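Local coordinates for phenylacetate-CoA oxygenase subunit PaaB (Ralstonia eutropha JMP134, PDB 3EGR), which is probably a non-catalytic subunit of the multicomponent oxygenase that attacks the aromatic ring of phenylacetyl-CoA in bacterial phenylacetate degradation, at residues A36-R41 with S52-V56. Residues are numbered along the deposited sequence; the frame is centred on the assembly and turned at random.
Sequences ALHMAR and SIWVV
Ile53 and Val55, two residues apart on strand 52-56, both turn toward helix 36-41 and meet it mainly through aliphatic groups, with no hydrogen bond across the contact. Ile53 buries the most surface. Its CG1 lies anti to the carbonyl carbon (chi1 -44°), and the extended branch carries CD1 to the backbone of Arg41, 3.5 Å from Arg41 CA. The other branch, CG2, rests 3.8 Å from Ala40 CB. Leu37 runs past Ile53 in the opposite sense, its CD2 coming to 3.9 Å from Ile53 CB and to 3.7 Å from Ile53 O. Val55 is the next residue of the strand to face the helix, where the helix backbone comes near: Val55 CG1 packs 3.9 Å from Ala36 C, while Val55 CG2 touches Leu37 CG at 4.0 Å. Leu37 thus spans both strand residues, and the small Ala36 and Ala40, one helical turn apart, let the strand side chains approach the helix closely. The local axes pass 8.6 Å apart and run at 132° to one another. This is helix-on-sheet packing: helix 33-45 covers one face of the antiparallel sheet, with Ala36 also touching Trp10 and Leu28, and Ala40 reaching Val12 on the central strand 9-15. Beyond strand 52-57 the sheet continues antiparallel into a second subunit, whose Ala63 packs on Leu37.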
loop_
_atom_site.group_PDB
_atom_site.type_symbol
_atom_site.label_atom_id
_atom_site.label_comp_id
_atom_site.label_asym_id
_atom_site.label_seq_id
_atom_site.Cartn_x
_atom_site.Cartn_y
_atom_site.Cartn_z
ATOM N N ALA A 36 -12.463 2.359 8.103
ATOM C CA ALA A 36 -11.449 2.978 8.962
ATOM C C ALA A 36 -11.698 4.485 9.105
ATOM O O ALA A 36 -11.628 5.045 10.196
ATOM C CB ALA A 36 -10.076 2.711 8.420
ATOM N N LEU A 37 -12.013 5.136 7.997
ATOM C CA LEU A 37 -12.366 6.564 8.015
ATOM C C LEU A 37 -13.564 6.832 8.913
ATOM O O LEU A 37 -13.506 7.681 9.788
ATOM C CB LEU A 37 -12.698 7.058 6.600
ATOM C CG LEU A 37 -11.560 7.636 5.784
ATOM C CD1 LEU A 37 -12.084 7.953 4.398
ATOM C CD2 LEU A 37 -10.977 8.872 6.476
ATOM N N HIS A 38 -14.647 6.101 8.666
ATOM C CA HIS A 38 -15.863 6.213 9.463
ATOM C C HIS A 38 -15.561 6.038 10.959
ATOM O O HIS A 38 -15.988 6.852 11.772
ATOM C CB HIS A 38 -16.906 5.203 8.972
ATOM C CG HIS A 38 -18.179 5.198 9.767
ATOM N ND1 HIS A 38 -19.235 6.049 9.501
ATOM C CD2 HIS A 38 -18.577 4.424 10.811
ATOM C CE1 HIS A 38 -20.225 5.797 10.342
ATOM N NE2 HIS A 38 -19.848 4.818 11.149
HETATM N N MSE A 39 -14.812 4.990 11.308
HETATM C CA MSE A 39 -14.445 4.726 12.710
HETATM C C MSE A 39 -13.572 5.834 13.289
HETATM O O MSE A 39 -13.776 6.243 14.433
HETATM C CB MSE A 39 -13.695 3.387 12.863
HETATM C CG MSE A 39 -14.556 2.150 12.741
HETATM SE SE MSE A 39 -13.547 0.469 12.836
HETATM C CE MSE A 39 -12.815 0.600 14.615
ATOM N N ALA A 40 -12.572 6.272 12.527
ATOM C CA ALA A 40 -11.679 7.343 12.976
ATOM C C ALA A 40 -12.481 8.617 13.224
ATOM O O ALA A 40 -12.279 9.297 14.243
ATOM C CB ALA A 40 -10.534 7.584 11.983
ATOM N N ARG A 41 -13.407 8.921 12.307
ATOM C CA ARG A 41 -14.283 10.104 12.424
ATOM C C ARG A 41 -14.981 10.115 13.786
ATOM O O ARG A 41 -15.028 11.144 14.460
ATOM C CB ARG A 41 -15.314 10.153 11.268
ATOM C CG ARG A 41 -16.163 11.456 11.157
ATOM C CD ARG A 41 -17.091 11.456 9.902
ATOM N NE ARG A 41 -18.375 12.151 10.099
ATOM C CZ ARG A 41 -18.608 13.443 9.857
ATOM N NH1 ARG A 41 -17.648 14.240 9.396
ATOM N NH2 ARG A 41 -19.815 13.952 10.081
ATOM N N SER A 52 -9.582 17.224 8.724
ATOM C CA SER A 52 -9.192 16.240 7.700
ATOM C C SER A 52 -8.638 14.986 8.346
ATOM O O SER A 52 -7.753 15.084 9.199
ATOM C CB SER A 52 -8.128 16.808 6.769
ATOM O OG SER A 52 -7.700 15.849 5.810
ATOM N N ILE A 53 -9.143 13.823 7.923
ATOM C CA ILE A 53 -8.654 12.528 8.399
ATOM C C ILE A 53 -7.957 11.735 7.284
ATOM O O ILE A 53 -8.484 11.588 6.187
ATOM C CB ILE A 53 -9.813 11.644 8.972
ATOM C CG1 ILE A 53 -10.740 12.474 9.869
ATOM C CG2 ILE A 53 -9.254 10.429 9.741
ATOM C CD1 ILE A 53 -11.972 11.700 10.376
ATOM N N TRP A 54 -6.772 11.217 7.581
ATOM C CA TRP A 54 -6.077 10.265 6.711
ATOM C C TRP A 54 -5.949 8.924 7.415
ATOM O O TRP A 54 -5.504 8.866 8.573
ATOM C CB TRP A 54 -4.664 10.740 6.380
ATOM C CG TRP A 54 -4.561 11.907 5.464
ATOM C CD1 TRP A 54 -5.582 12.541 4.822
ATOM C CD2 TRP A 54 -3.353 12.550 5.038
ATOM N NE1 TRP A 54 -5.087 13.555 4.034
ATOM C CE2 TRP A 54 -3.722 13.582 4.148
ATOM C CE3 TRP A 54 -1.995 12.358 5.323
ATOM C CZ2 TRP A 54 -2.785 14.424 3.549
ATOM C CZ3 TRP A 54 -1.057 13.194 4.719
ATOM C CH2 TRP A 54 -1.462 14.221 3.850
ATOM N N VAL A 55 -6.326 7.856 6.713
ATOM C CA VAL A 55 -6.082 6.503 7.178
ATOM C C VAL A 55 -5.131 5.796 6.217
ATOM O O VAL A 55 -5.179 5.993 4.994
ATOM C CB VAL A 55 -7.392 5.678 7.362
ATOM C CG1 VAL A 55 -8.252 6.286 8.472
ATOM C CG2 VAL A 55 -8.169 5.521 6.039
ATOM N N VAL A 56 -4.270 4.967 6.799
ATOM C CA VAL A 56 -3.223 4.255 6.076
ATOM C C VAL A 56 -3.076 2.873 6.689
ATOM O O VAL A 56 -2.924 2.749 7.915
ATOM C CB VAL A 56 -1.869 4.966 6.221
ATOM C CG1 VAL A 56 -0.871 4.357 5.297
ATOM C CG2 VAL A 56 -2.034 6.447 5.956
#